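PDB 4S1V: D-3-phosphoglycerate dehydrogenase-related protein from Vibrio cholerae, which probably catalyses the NAD-dependent, reversible oxidation of a D-2-hydroxyacid such as 3-phosphoglycerate to the 2-oxoacid. Local coordinates for residues Asn12-Arg15 with Ala19-Cys22; Gln21-His26 with Ala303-Val308; Thr29-Ser34 with Ile42-Pro47; Arg55-Ile60 with Leu289-Lys294; Leu64-Pro69 with Glu90-Thr95. All coordinates share one frame; numbering follows the deposited sequence. Where two conformers were deposited one is given.

Contact 1 of 5, residues Asn12-Arg15 with Ala19-Cys22; sequences NVVR and AFQC
The ring of F20 lies against the short 3-10 turn that starts at V14 and R15, and nearly all of the contact passes through this one side chain. R15 offers its backbone: its CA stands over the middle of one ring face, 3.8 Å from the centroid of the F20 ring and 13° from the ring normal, a CH-pi contact. F20 CG is anti to the backbone N (chi1 -158°), which swings the ring across to the turn. The carbonyl oxygens of the turn press in close to the aromatic carbons, with R15 O 3.5 Å from F20 CG and V14 O also 3.5 Å from F20 CD1, the latter approaching obliquely. On the buried side V14 reaches the ring with one methyl, CG1, which lies 4.0 Å from F20 CD1; the two side chains cross at about a right angle. V14 also packs on F301 and F305 of helix 294-312, and F20 on V28 and V30 of strand 27-30.

The solvent side is looser. The CB of R15 points away from the 19-22 segment, and its aliphatic part approaches the ring only at CG, 4.2 Å from F20 CZ, while the exposed side chain runs back to put its guanidinium beside N12. Across the segments the contact is van der Waals and CH-pi in kind. The pairing folds up the long connection between the neighbouring parallel strands 3-6 and 27-30 of the five-stranded domain in this D-2-hydroxyacid dehydrogenase fold.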
# COMPACT_ATOMS: atom_id res chain seq x y z
N ASN C 12 -20.75 -3.40 24.54
CA ASN C 12 -21.23 -3.15 25.90
C ASN C 12 -22.02 -1.85 25.99
O ASN C 12 -21.79 -1.02 26.88
CB ASN C 12 -20.07 -3.16 26.90
CG ASN C 12 -20.53 -3.48 28.32
OD1 ASN C 12 -21.49 -4.22 28.53
ND2 ASN C 12 -19.81 -2.95 29.29
N VAL C 13 -22.95 -1.68 25.05
CA VAL C 13 -23.71 -0.44 24.90
C VAL C 13 -25.14 -0.57 25.41
O VAL C 13 -25.81 0.43 25.66
CB VAL C 13 -23.74 0.03 23.42
CG1 VAL C 13 -22.39 0.62 23.02
CG2 VAL C 13 -24.14 -1.12 22.49
N VAL C 14 -25.61 -1.81 25.54
CA VAL C 14 -26.98 -2.07 25.99
C VAL C 14 -27.26 -1.44 27.37
O VAL C 14 -28.32 -0.84 27.57
CB VAL C 14 -27.33 -3.58 25.93
CG1 VAL C 14 -28.64 -3.89 26.67
CG2 VAL C 14 -27.42 -4.04 24.48
N ARG C 15 -26.29 -1.53 28.28
CA ARG C 15 -26.39 -0.92 29.63
C ARG C 15 -26.77 0.55 29.56
O ARG C 15 -27.45 1.06 30.45
CB ARG C 15 -25.07 -1.02 30.40
CG ARG C 15 -24.71 -2.40 30.92
CD ARG C 15 -23.48 -2.38 31.83
NE ARG C 15 -22.33 -1.61 31.31
CZ ARG C 15 -21.10 -1.67 31.83
NH1 ARG C 15 -20.84 -2.45 32.87
NH2 ARG C 15 -20.12 -0.93 31.31
N ALA C 19 -33.84 2.12 27.22
CA ALA C 19 -34.61 0.91 27.47
C ALA C 19 -34.10 0.10 28.67
O ALA C 19 -34.87 -0.66 29.27
CB ALA C 19 -34.66 0.05 26.22
N PHE C 20 -32.83 0.26 29.02
CA PHE C 20 -32.23 -0.49 30.13
C PHE C 20 -32.89 -0.18 31.48
O PHE C 20 -32.94 -1.05 32.35
CB PHE C 20 -30.72 -0.26 30.21
CG PHE C 20 -29.97 -1.34 30.95
CD1 PHE C 20 -29.67 -2.55 30.32
CD2 PHE C 20 -29.56 -1.15 32.26
CE1 PHE C 20 -28.98 -3.55 30.99
CE2 PHE C 20 -28.86 -2.15 32.94
CZ PHE C 20 -28.57 -3.34 32.30
N GLN C 21 -33.40 1.04 31.65
CA GLN C 21 -34.09 1.42 32.89
C GLN C 21 -35.36 0.62 33.13
O GLN C 21 -35.79 0.47 34.28
CB GLN C 21 -34.38 2.92 32.93
CG GLN C 21 -33.25 3.75 33.55
CD GLN C 21 -32.88 3.30 34.95
OE1 GLN C 21 -33.74 3.19 35.84
NE2 GLN C 21 -31.59 3.03 35.17
N CYS C 22 -35.95 0.10 32.05
CA CYS C 22 -37.10 -0.80 32.11
C CYS C 22 -36.82 -2.08 32.90
O CYS C 22 -37.75 -2.82 33.23
CB CYS C 22 -37.58 -1.16 30.70
SG CYS C 22 -38.17 0.23 29.71

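Contact 2 of 5, residues Gln21-His26 with Ala303-Val308; sequences QCLQGH and AAFENV
L23 sets its side chain squarely on the ring of F305. Its CD1 methyl is centred over one face, 3.5 Å from the centroid of the F305 ring and 6° off the normal, a well-aligned CH-pi contact. The other branch, CD2, leans toward the root of the phenyl group, 3.8 Å from F305 CB, and goes on to meet a methyl of V308, with L23 CD2 and V308 CG1 4.2 Å apart. L23 thus spans two residues one turn apart on the helix. C22 adds a lighter touch, its CB 4.2 Å from F305 CB.

With CG anti to its own carbonyl carbon (chi1 -61°), F305 turns its ring toward the loop, and L23, crossing it at about a right angle, ends with its CD1 methyl over the face. Behind L23 the chain reverses in a type II turn from L23 to H26, with G25 at positive phi, closed by a weak bond from H26 N to L23 O. H26 ND1 is hydrogen-bonded to the backbone N of M2.

The same two helix residues also reach the sheet: F305 packs on I6 and V52, and V308 on I4, V52 and L73. F305 and V308 thus fill the corner between helix 294-312, the 21-26 loop and strands 3-6, 50-53 and 73-76.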
# COMPACT_ATOMS: atom_id res chain seq x y z
N GLN C 21 -33.40 1.04 31.65
CA GLN C 21 -34.09 1.42 32.89
C GLN C 21 -35.36 0.62 33.13
O GLN C 21 -35.79 0.47 34.28
CB GLN C 21 -34.38 2.92 32.93
CG GLN C 21 -33.25 3.75 33.55
CD GLN C 21 -32.88 3.30 34.95
OE1 GLN C 21 -33.74 3.19 35.84
NE2 GLN C 21 -31.59 3.03 35.17
N CYS C 22 -35.95 0.10 32.05
CA CYS C 22 -37.10 -0.80 32.11
C CYS C 22 -36.82 -2.08 32.90
O CYS C 22 -37.75 -2.82 33.23
CB CYS C 22 -37.58 -1.16 30.70
SG CYS C 22 -38.17 0.23 29.71
N LEU C 23 -35.55 -2.35 33.18
CA LEU C 23 -35.16 -3.57 33.90
C LEU C 23 -34.79 -3.32 35.37
O LEU C 23 -34.29 -4.23 36.05
CB LEU C 23 -34.02 -4.28 33.18
CG LEU C 23 -34.29 -4.87 31.80
CD1 LEU C 23 -33.02 -5.54 31.30
CD2 LEU C 23 -35.45 -5.86 31.82
N GLN C 24 -35.03 -2.11 35.85
CA GLN C 24 -34.79 -1.75 37.25
C GLN C 24 -35.50 -2.74 38.19
O GLN C 24 -36.61 -3.19 37.91
CB GLN C 24 -35.28 -0.33 37.51
CG GLN C 24 -34.74 0.31 38.78
CD GLN C 24 -35.63 1.43 39.30
OE1 GLN C 24 -36.67 1.74 38.72
NE2 GLN C 24 -35.22 2.04 40.41
N GLY C 25 -34.83 -3.11 39.28
CA GLY C 25 -35.38 -4.09 40.22
C GLY C 25 -35.29 -5.53 39.73
O GLY C 25 -36.01 -6.40 40.22
N HIS C 26 -34.43 -5.77 38.74
CA HIS C 26 -34.09 -7.12 38.31
C HIS C 26 -32.61 -7.30 38.40
O HIS C 26 -31.86 -6.31 38.42
CB HIS C 26 -34.55 -7.38 36.88
CG HIS C 26 -36.04 -7.60 36.74
ND1 HIS C 26 -36.63 -8.76 37.04
CD2 HIS C 26 -37.04 -6.75 36.27
CE1 HIS C 26 -37.96 -8.67 36.80
NE2 HIS C 26 -38.20 -7.43 36.33
N ALA C 303 -38.76 -3.40 23.47
CA ALA C 303 -39.75 -4.45 23.23
C ALA C 303 -39.35 -5.76 23.90
O ALA C 303 -40.19 -6.43 24.52
CB ALA C 303 -39.97 -4.65 21.74
N ALA C 304 -38.07 -6.11 23.80
CA ALA C 304 -37.54 -7.30 24.47
C ALA C 304 -37.68 -7.20 25.99
O ALA C 304 -38.08 -8.16 26.64
CB ALA C 304 -36.09 -7.55 24.07
N PHE C 305 -37.35 -6.03 26.55
CA PHE C 305 -37.46 -5.82 28.01
C PHE C 305 -38.91 -5.73 28.47
O PHE C 305 -39.23 -6.06 29.61
CB PHE C 305 -36.68 -4.58 28.46
CG PHE C 305 -35.21 -4.65 28.18
CD1 PHE C 305 -34.58 -5.86 27.89
CD2 PHE C 305 -34.43 -3.49 28.24
CE1 PHE C 305 -33.22 -5.91 27.65
CE2 PHE C 305 -33.06 -3.55 28.01
CZ PHE C 305 -32.46 -4.75 27.71
N GLU C 306 -39.78 -5.26 27.57
CA GLU C 306 -41.22 -5.20 27.80
C GLU C 306 -41.77 -6.62 27.98
O GLU C 306 -42.59 -6.87 28.86
CB GLU C 306 -41.93 -4.49 26.63
CG GLU C 306 -43.44 -4.56 26.61
CD GLU C 306 -44.04 -4.34 25.23
OE1 GLU C 306 -43.41 -3.65 24.39
OE2 GLU C 306 -45.13 -4.87 24.96
N ASN C 307 -41.30 -7.54 27.14
CA ASN C 307 -41.73 -8.93 27.22
C ASN C 307 -41.20 -9.64 28.46
O ASN C 307 -41.87 -10.50 29.03
CB ASN C 307 -41.36 -9.68 25.94
CG ASN C 307 -42.26 -9.31 24.77
OD1 ASN C 307 -43.43 -8.94 24.96
ND2 ASN C 307 -41.73 -9.41 23.56
N VAL C 308 -40.00 -9.26 28.89
CA VAL C 308 -39.43 -9.75 30.13
C VAL C 308 -40.34 -9.39 31.31
O VAL C 308 -40.69 -10.26 32.11
CB VAL C 308 -37.99 -9.21 30.35
CG1 VAL C 308 -37.52 -9.47 31.78
CG2 VAL C 308 -37.03 -9.86 29.36

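Contact 3 of 5, residues Thr29-Ser34 with Ile42-Pro47; sequences TVFNDS and IERLKP
F31 and D33, just past the end of strand 27-30, receive the side chain of R44 from helix 38-45, joining a strand end to the following helix in a beta-alpha connection of the smaller, parallel alpha/beta domain.

Stacking makes up the larger share. The R44 guanidinium lies flat on the F31 ring, planes 3° apart and centres 4.5 Å apart, displaced toward the ring's rim, so cation-pi attraction probably contributes. The aliphatic part of the arginine covers the rest of that face: R44 CD sits over the middle, 3.5 Å from the centroid of the F31 ring, and R44 CG is 3.5 Å from F31 CZ. The opposite face of the ring is met by CG2 of T29. A bend at chi3 (-69°) of the otherwise extended R44 chain allows methylenes and guanidinium to follow the ring together.

Apolar packing is slight. L45 CD2 comes obliquely to F31 CE2 at 4.4 Å, while L45 packs on A5 of strand 3-6.

The charged part is a two-pronged, end-on salt bridge, the carboxylate nearly coplanar with the guanidinium. Anchored by D33 and flattened on F31, the guanidinium has little freedom to rotate. Of the two bonds, R44 NH2 to D33 OD2 (2.9 Å) is the straighter at 166° and uses the syn lone pair; R44 NH1 to D33 OD1 is shorter, 2.7 Å, but more bent, with OD1 tilted out of the guanidinium plane.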
# COMPACT_ATOMS: atom_id res chain seq x y z
N THR C 29 -27.18 -9.35 34.08
CA THR C 29 -25.79 -9.43 33.61
C THR C 29 -25.76 -9.34 32.08
O THR C 29 -26.47 -10.08 31.39
CB THR C 29 -25.10 -10.74 34.03
OG1 THR C 29 -25.23 -10.91 35.45
CG2 THR C 29 -23.61 -10.71 33.65
N VAL C 30 -24.93 -8.43 31.58
CA VAL C 30 -24.72 -8.25 30.14
C VAL C 30 -23.36 -8.80 29.74
O VAL C 30 -22.32 -8.31 30.19
CB VAL C 30 -24.81 -6.76 29.73
CG1 VAL C 30 -24.75 -6.64 28.22
CG2 VAL C 30 -26.09 -6.12 30.26
N PHE C 31 -23.37 -9.82 28.88
CA PHE C 31 -22.12 -10.38 28.37
C PHE C 31 -21.70 -9.69 27.08
O PHE C 31 -22.54 -9.20 26.32
CB PHE C 31 -22.23 -11.89 28.23
CG PHE C 31 -22.37 -12.60 29.55
CD1 PHE C 31 -21.26 -12.76 30.38
CD2 PHE C 31 -23.60 -13.08 29.97
CE1 PHE C 31 -21.38 -13.39 31.61
CE2 PHE C 31 -23.73 -13.71 31.20
CZ PHE C 31 -22.62 -13.87 32.02
N ASN C 32 -20.39 -9.65 26.84
CA ASN C 32 -19.82 -8.81 25.78
C ASN C 32 -18.92 -9.57 24.81
O ASN C 32 -18.58 -9.07 23.74
CB ASN C 32 -19.03 -7.65 26.39
CG ASN C 32 -19.83 -6.83 27.38
OD1 ASN C 32 -19.36 -6.53 28.48
ND2 ASN C 32 -21.06 -6.45 27.00
N ASP C 33 -18.53 -10.78 25.20
CA ASP C 33 -17.67 -11.59 24.37
C ASP C 33 -18.50 -12.49 23.48
O ASP C 33 -19.70 -12.68 23.71
CB ASP C 33 -16.65 -12.38 25.21
CG ASP C 33 -17.30 -13.23 26.31
OD1 ASP C 33 -18.55 -13.27 26.41
OD2 ASP C 33 -16.54 -13.85 27.08
N SER C 34 -17.88 -13.03 22.44
CA SER C 34 -18.54 -13.98 21.58
C SER C 34 -18.13 -15.38 22.00
O SER C 34 -16.98 -15.78 21.84
CB SER C 34 -18.19 -13.71 20.12
OG SER C 34 -18.53 -14.81 19.31
N ILE C 42 -23.22 -23.03 28.81
CA ILE C 42 -23.98 -23.76 29.83
C ILE C 42 -23.48 -23.40 31.23
O ILE C 42 -24.28 -23.07 32.11
CB ILE C 42 -23.94 -25.28 29.58
CG1 ILE C 42 -24.87 -25.65 28.42
CG2 ILE C 42 -24.34 -26.06 30.84
CD1 ILE C 42 -24.48 -26.92 27.69
N GLU C 43 -22.16 -23.43 31.42
CA GLU C 43 -21.59 -23.10 32.72
C GLU C 43 -21.83 -21.64 33.10
O GLU C 43 -22.02 -21.32 34.27
CB GLU C 43 -20.09 -23.43 32.78
CG GLU C 43 -19.77 -24.93 32.70
CD GLU C 43 -20.64 -25.78 33.62
OE1 GLU C 43 -20.63 -25.53 34.85
OE2 GLU C 43 -21.33 -26.69 33.12
N ARG C 44 -21.85 -20.77 32.10
CA ARG C 44 -22.08 -19.34 32.30
C ARG C 44 -23.55 -19.01 32.60
O ARG C 44 -23.85 -18.18 33.46
CB ARG C 44 -21.56 -18.55 31.09
CG ARG C 44 -22.03 -17.11 30.98
CD ARG C 44 -21.50 -16.46 29.70
NE ARG C 44 -20.06 -16.25 29.75
CZ ARG C 44 -19.35 -15.67 28.79
NH1 ARG C 44 -19.94 -15.22 27.68
NH2 ARG C 44 -18.03 -15.52 28.93
N LEU C 45 -24.47 -19.70 31.92
CA LEU C 45 -25.89 -19.37 31.97
C LEU C 45 -26.73 -20.14 32.99
O LEU C 45 -27.93 -19.88 33.13
CB LEU C 45 -26.52 -19.49 30.57
CG LEU C 45 -25.91 -18.66 29.43
CD1 LEU C 45 -26.57 -18.98 28.09
CD2 LEU C 45 -25.98 -17.17 29.72
N LYS C 46 -26.11 -21.08 33.71
CA LYS C 46 -26.84 -21.92 34.68
C LYS C 46 -27.80 -21.15 35.61
O LYS C 46 -28.97 -21.51 35.68
CB LYS C 46 -25.91 -22.84 35.48
CG LYS C 46 -25.65 -24.16 34.80
CD LYS C 46 -25.65 -25.32 35.78
CE LYS C 46 -25.26 -26.63 35.09
NZ LYS C 46 -26.27 -27.12 34.10
N PRO C 47 -27.31 -20.09 36.30
CA PRO C 47 -28.17 -19.43 37.30
C PRO C 47 -29.27 -18.53 36.71
O PRO C 47 -30.04 -17.94 37.47
CB PRO C 47 -27.18 -18.58 38.09
CG PRO C 47 -26.12 -18.24 37.11
CD PRO C 47 -25.98 -19.46 36.23

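Contact 4 of 5, residues Arg55-Ile60 with Leu289-Lys294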
# COMPACT_ATOMS: atom_id res chain seq x y z
N ARG C 55 -30.72 -10.64 18.12
CA ARG C 55 -30.94 -11.27 16.82
C ARG C 55 -30.37 -12.70 16.79
O ARG C 55 -30.69 -13.50 17.68
CB ARG C 55 -30.41 -10.39 15.68
CG ARG C 55 -31.07 -9.02 15.58
CD ARG C 55 -32.59 -9.12 15.41
NE ARG C 55 -32.96 -9.77 14.16
CZ ARG C 55 -33.66 -10.90 14.08
NH1 ARG C 55 -34.07 -11.50 15.18
NH2 ARG C 55 -33.94 -11.43 12.90
N GLU C 56 -29.53 -13.01 15.80
CA GLU C 56 -29.04 -14.39 15.59
C GLU C 56 -27.59 -14.65 16.06
O GLU C 56 -26.97 -15.60 15.61
CB GLU C 56 -29.16 -14.79 14.11
CG GLU C 56 -30.45 -14.36 13.42
CD GLU C 56 -30.76 -15.18 12.18
OE1 GLU C 56 -30.25 -16.31 12.03
OE2 GLU C 56 -31.54 -14.69 11.34
N ARG C 57 -27.06 -13.82 16.96
CA ARG C 57 -25.65 -13.94 17.37
C ARG C 57 -25.30 -15.24 18.12
O ARG C 57 -24.15 -15.66 18.14
CB ARG C 57 -25.23 -12.72 18.19
CG ARG C 57 -25.25 -11.44 17.37
CD ARG C 57 -25.00 -10.22 18.24
NE ARG C 57 -25.21 -9.00 17.47
CZ ARG C 57 -24.91 -7.77 17.89
NH1 ARG C 57 -24.36 -7.59 19.09
NH2 ARG C 57 -25.15 -6.73 17.11
N THR C 58 -26.30 -15.87 18.73
CA THR C 58 -26.13 -17.19 19.35
C THR C 58 -27.26 -18.14 18.96
O THR C 58 -28.43 -17.84 19.17
CB THR C 58 -26.03 -17.07 20.89
OG1 THR C 58 -24.81 -16.41 21.24
CG2 THR C 58 -26.03 -18.46 21.56
N PRO C 59 -26.92 -19.31 18.39
CA PRO C 59 -27.97 -20.29 18.17
C PRO C 59 -28.42 -20.92 19.49
O PRO C 59 -27.60 -21.16 20.37
CB PRO C 59 -27.29 -21.34 17.29
CG PRO C 59 -25.84 -21.25 17.65
CD PRO C 59 -25.59 -19.79 17.96
N ILE C 60 -29.71 -21.18 19.63
CA ILE C 60 -30.23 -21.93 20.77
C ILE C 60 -30.41 -23.38 20.35
O ILE C 60 -31.30 -23.71 19.56
CB ILE C 60 -31.57 -21.34 21.29
CG1 ILE C 60 -31.42 -19.86 21.67
CG2 ILE C 60 -32.09 -22.16 22.47
CD1 ILE C 60 -30.35 -19.57 22.70
N LEU C 289 -23.43 -4.72 10.64
CA LEU C 289 -23.85 -3.44 11.21
C LEU C 289 -25.31 -3.04 10.94
O LEU C 289 -25.85 -2.20 11.65
CB LEU C 289 -22.93 -2.32 10.73
CG LEU C 289 -21.45 -2.41 11.15
CD1 LEU C 289 -20.66 -1.31 10.46
CD2 LEU C 289 -21.32 -2.32 12.66
N GLY C 290 -25.94 -3.64 9.92
CA GLY C 290 -27.30 -3.24 9.50
C GLY C 290 -28.17 -2.75 10.66
O GLY C 290 -28.60 -1.59 10.67
N TYR C 291 -28.39 -3.62 11.64
CA TYR C 291 -29.29 -3.32 12.74
C TYR C 291 -28.60 -2.68 13.96
O TYR C 291 -29.26 -2.31 14.93
CB TYR C 291 -30.08 -4.57 13.15
CG TYR C 291 -29.27 -5.74 13.66
CD1 TYR C 291 -28.87 -5.81 15.00
CD2 TYR C 291 -28.91 -6.79 12.82
CE1 TYR C 291 -28.13 -6.86 15.48
CE2 TYR C 291 -28.17 -7.86 13.30
CZ TYR C 291 -27.79 -7.89 14.63
OH TYR C 291 -27.06 -8.95 15.13
N VAL C 292 -27.28 -2.53 13.89
CA VAL C 292 -26.49 -2.06 15.02
C VAL C 292 -26.44 -0.53 14.98
O VAL C 292 -25.61 0.06 14.29
CB VAL C 292 -25.07 -2.67 15.00
CG1 VAL C 292 -24.27 -2.27 16.23
CG2 VAL C 292 -25.17 -4.19 14.90
N GLU C 293 -27.34 0.10 15.72
CA GLU C 293 -27.59 1.53 15.62
C GLU C 293 -28.38 1.99 16.85
O GLU C 293 -29.13 1.20 17.43
CB GLU C 293 -28.35 1.81 14.32
CG GLU C 293 -28.58 3.28 13.97
CD GLU C 293 -29.89 3.79 14.55
OE1 GLU C 293 -30.92 3.07 14.48
OE2 GLU C 293 -29.89 4.91 15.08
N LYS C 294 -28.18 3.24 17.27
CA LYS C 294 -28.81 3.78 18.50
C LYS C 294 -30.32 3.56 18.56
O LYS C 294 -30.81 2.80 19.41
CB LYS C 294 -28.46 5.27 18.69
CG LYS C 294 -28.89 5.87 20.04
CD LYS C 294 -28.01 5.38 21.18
CE LYS C 294 -28.20 6.18 22.46
NZ LYS C 294 -29.48 5.86 23.17
O HOH W 1 -27.23 -11.57 13.95
O HOH W 2 -24.70 -7.66 14.45
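R55 and Y291 bring the two irregular segments to 9.1 Å between their CA atoms, the R55 backbone at positive phi (42°) and Y291 within a type I turn running from L289 to V292. The tyrosine side chain bridges this gap. Its CG stands between the backbone N and the carbonyl carbon (chi1 62°), sending the ring toward the 55-60 segment, where R55 lays CG over one face, 3.7 Å from the centroid of the Y291 ring. The far end of R55 turns away; in the conformer given, its NH1 is bonded to the carbonyl oxygen of K79.

R57, extended from CG to NE, comes to meet the tyrosine from the opposite direction. Its NE donates to Y291 OH (3.0 Å, 157°), with the oxygen close to the guanidinium plane, and NH2 meets a methyl of V292 at the guanidinium edge, 3.4 Å from V292 CG2. The R57 NH1 group is held by the carbonyl oxygen of D8. Two waters also reach the phenol: water 1 lies 2.9 Å from Y291 OH and accepts from E56 N, whereas water 2 joins Y291 OH to R57 NH2 through weak bonds. The hydroxyl is therefore well supplied with polar neighbours.

E56 is salt-bridged to R239, and G290 O accepts from R119 of the second subunit. The contact spans the cleft between the two alpha/beta domains, at the start of helix 294-312, which leads back into the smaller domain; in D-2-hydroxyacid dehydrogenases this interdomain cleft houses the active site.

Contact 5 of 5, residues Leu64-Pro69 with Glu90-Thr95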
# COMPACT_ATOMS: atom_id res chain seq x y z
N LEU C 64 -28.02 -26.66 24.66
CA LEU C 64 -28.22 -25.55 25.60
C LEU C 64 -29.46 -25.77 26.46
O LEU C 64 -29.40 -25.69 27.68
CB LEU C 64 -28.30 -24.20 24.87
CG LEU C 64 -27.05 -23.51 24.31
CD1 LEU C 64 -27.37 -22.05 23.98
CD2 LEU C 64 -25.88 -23.59 25.28
N LEU C 65 -30.59 -26.06 25.80
CA LEU C 65 -31.87 -26.25 26.48
C LEU C 65 -31.85 -27.43 27.45
O LEU C 65 -32.47 -27.38 28.51
CB LEU C 65 -32.99 -26.41 25.45
CG LEU C 65 -33.28 -25.22 24.53
CD1 LEU C 65 -33.88 -25.68 23.22
CD2 LEU C 65 -34.20 -24.21 25.22
N ALA C 66 -31.13 -28.49 27.08
CA ALA C 66 -31.03 -29.69 27.91
C ALA C 66 -30.29 -29.42 29.22
O ALA C 66 -30.54 -30.08 30.22
CB ALA C 66 -30.37 -30.83 27.15
N HIS C 67 -29.39 -28.43 29.21
CA HIS C 67 -28.50 -28.19 30.35
C HIS C 67 -28.71 -26.89 31.07
O HIS C 67 -27.83 -26.44 31.82
CB HIS C 67 -27.06 -28.36 29.91
CG HIS C 67 -26.75 -29.74 29.42
ND1 HIS C 67 -26.61 -30.79 30.26
CD2 HIS C 67 -26.59 -30.24 28.13
CE1 HIS C 67 -26.36 -31.90 29.54
NE2 HIS C 67 -26.34 -31.56 28.24
N LEU C 68 -29.86 -26.28 30.85
CA LEU C 68 -30.22 -25.03 31.53
C LEU C 68 -31.62 -25.14 32.15
O LEU C 68 -32.58 -24.54 31.63
CB LEU C 68 -30.10 -23.84 30.57
CG LEU C 68 -28.71 -23.46 30.06
CD1 LEU C 68 -28.80 -22.39 28.98
CD2 LEU C 68 -27.79 -23.00 31.19
N PRO C 69 -31.74 -25.88 33.27
CA PRO C 69 -33.04 -26.17 33.90
C PRO C 69 -33.72 -24.99 34.60
O PRO C 69 -34.93 -25.02 34.82
CB PRO C 69 -32.70 -27.26 34.92
CG PRO C 69 -31.28 -27.00 35.27
CD PRO C 69 -30.64 -26.54 33.99
N GLU C 90 -40.09 -24.84 23.92
CA GLU C 90 -41.27 -25.04 24.76
C GLU C 90 -41.33 -26.46 25.29
O GLU C 90 -41.73 -26.69 26.43
CB GLU C 90 -42.54 -24.69 23.97
CG GLU C 90 -42.55 -23.23 23.51
CD GLU C 90 -43.73 -22.88 22.62
OE1 GLU C 90 -43.95 -23.58 21.60
OE2 GLU C 90 -44.41 -21.88 22.93
N ARG C 91 -40.90 -27.41 24.46
CA ARG C 91 -40.75 -28.81 24.86
C ARG C 91 -39.84 -28.95 26.09
O ARG C 91 -39.99 -29.89 26.87
CB ARG C 91 -40.25 -29.64 23.68
CG ARG C 91 -40.26 -31.15 23.88
CD ARG C 91 -38.93 -31.63 24.44
NE ARG C 91 -38.85 -33.09 24.47
CZ ARG C 91 -38.35 -33.83 23.50
NH1 ARG C 91 -37.86 -33.28 22.39
NH2 ARG C 91 -38.32 -35.15 23.64
N TYR C 92 -38.90 -28.02 26.26
CA TYR C 92 -38.07 -27.97 27.48
C TYR C 92 -38.60 -26.99 28.52
O TYR C 92 -37.88 -26.62 29.45
CB TYR C 92 -36.62 -27.63 27.14
CG TYR C 92 -35.84 -28.82 26.67
CD1 TYR C 92 -35.83 -29.18 25.32
CD2 TYR C 92 -35.11 -29.60 27.57
CE1 TYR C 92 -35.12 -30.27 24.88
CE2 TYR C 92 -34.40 -30.70 27.13
CZ TYR C 92 -34.41 -31.03 25.79
OH TYR C 92 -33.71 -32.12 25.33
N GLY C 93 -39.85 -26.57 28.35
CA GLY C 93 -40.50 -25.64 29.27
C GLY C 93 -39.99 -24.21 29.19
O GLY C 93 -40.06 -23.46 30.16
N VAL C 94 -39.47 -23.83 28.03
CA VAL C 94 -38.99 -22.46 27.87
C VAL C 94 -39.92 -21.66 26.97
O VAL C 94 -40.16 -22.04 25.82
CB VAL C 94 -37.54 -22.39 27.35
CG1 VAL C 94 -37.08 -20.94 27.23
CG2 VAL C 94 -36.61 -23.18 28.27
N THR C 95 -40.48 -20.60 27.54
CA THR C 95 -41.29 -19.64 26.80
C THR C 95 -40.37 -18.79 25.92
O THR C 95 -39.34 -18.29 26.39
CB THR C 95 -42.09 -18.71 27.74
OG1 THR C 95 -42.81 -19.51 28.68
CG2 THR C 95 -43.09 -17.84 26.97
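Y92 turns one ring face to the last turn of helix 62-66 and lies along its backbone rather than pointing into it. L65 CB stands above that face, offset toward the rim, 4.2 Å from the centroid of the Y92 ring and 23° off the normal. The peptide from L65 to A66 covers the same face: L65 O comes within 3.6 Å of Y92 CD2, and A66 CA lies 3.6 Å from Y92 CE2. Farther out, the methyl of A66 sits 4.0 Å from the phenol oxygen, Y92 OH. The ring reaches this position with CG anti to its carbonyl carbon (chi1 -81°).

L65 divides its side chain between two neighbours. While CB serves the ring, CD2 crosses obliquely to V94 and meets CG2 of V94 at 4.0 Å; L65 also touches L88 and C89 of helix 86-91. Between Y92 and V94, G93 at positive phi is the C-prime residue of a Schellman motif that ends this helix, placing the tyrosine and the valine on the same neighbour.

Across these segments the chemistry is apolar, the aromatic face covering a helix terminus and the leucine filling the inner side. The polar end of Y92 is satisfied from just beyond, so the ring can pack against helix 62-66 while its hydroxyl is bonded to E62 at the start of that helix.

Overall arrangement
All five contacts involve the smaller parallel-sheet domain, but they serve different layers of it. Contacts 1 and 2 share Q21 and C22 and meet around F305, which V14 and F20 also touch; contact 2 is the more buried, and both set a C-H group over an aromatic face, a backbone CA in contact 1 and a leucine methyl in contact 2. Contacts 3 and 5 pack together through L45 and L68, and K46 NZ bonds to H67 O. Contact 3 alone carries a salt bridge across its segments, at a partly exposed strand end, whereas contact 5 is apolar. Contact 4, about 7 Å from the chain's centre, has polar atoms bridged by water, and touches contact 5 through P59 and I60.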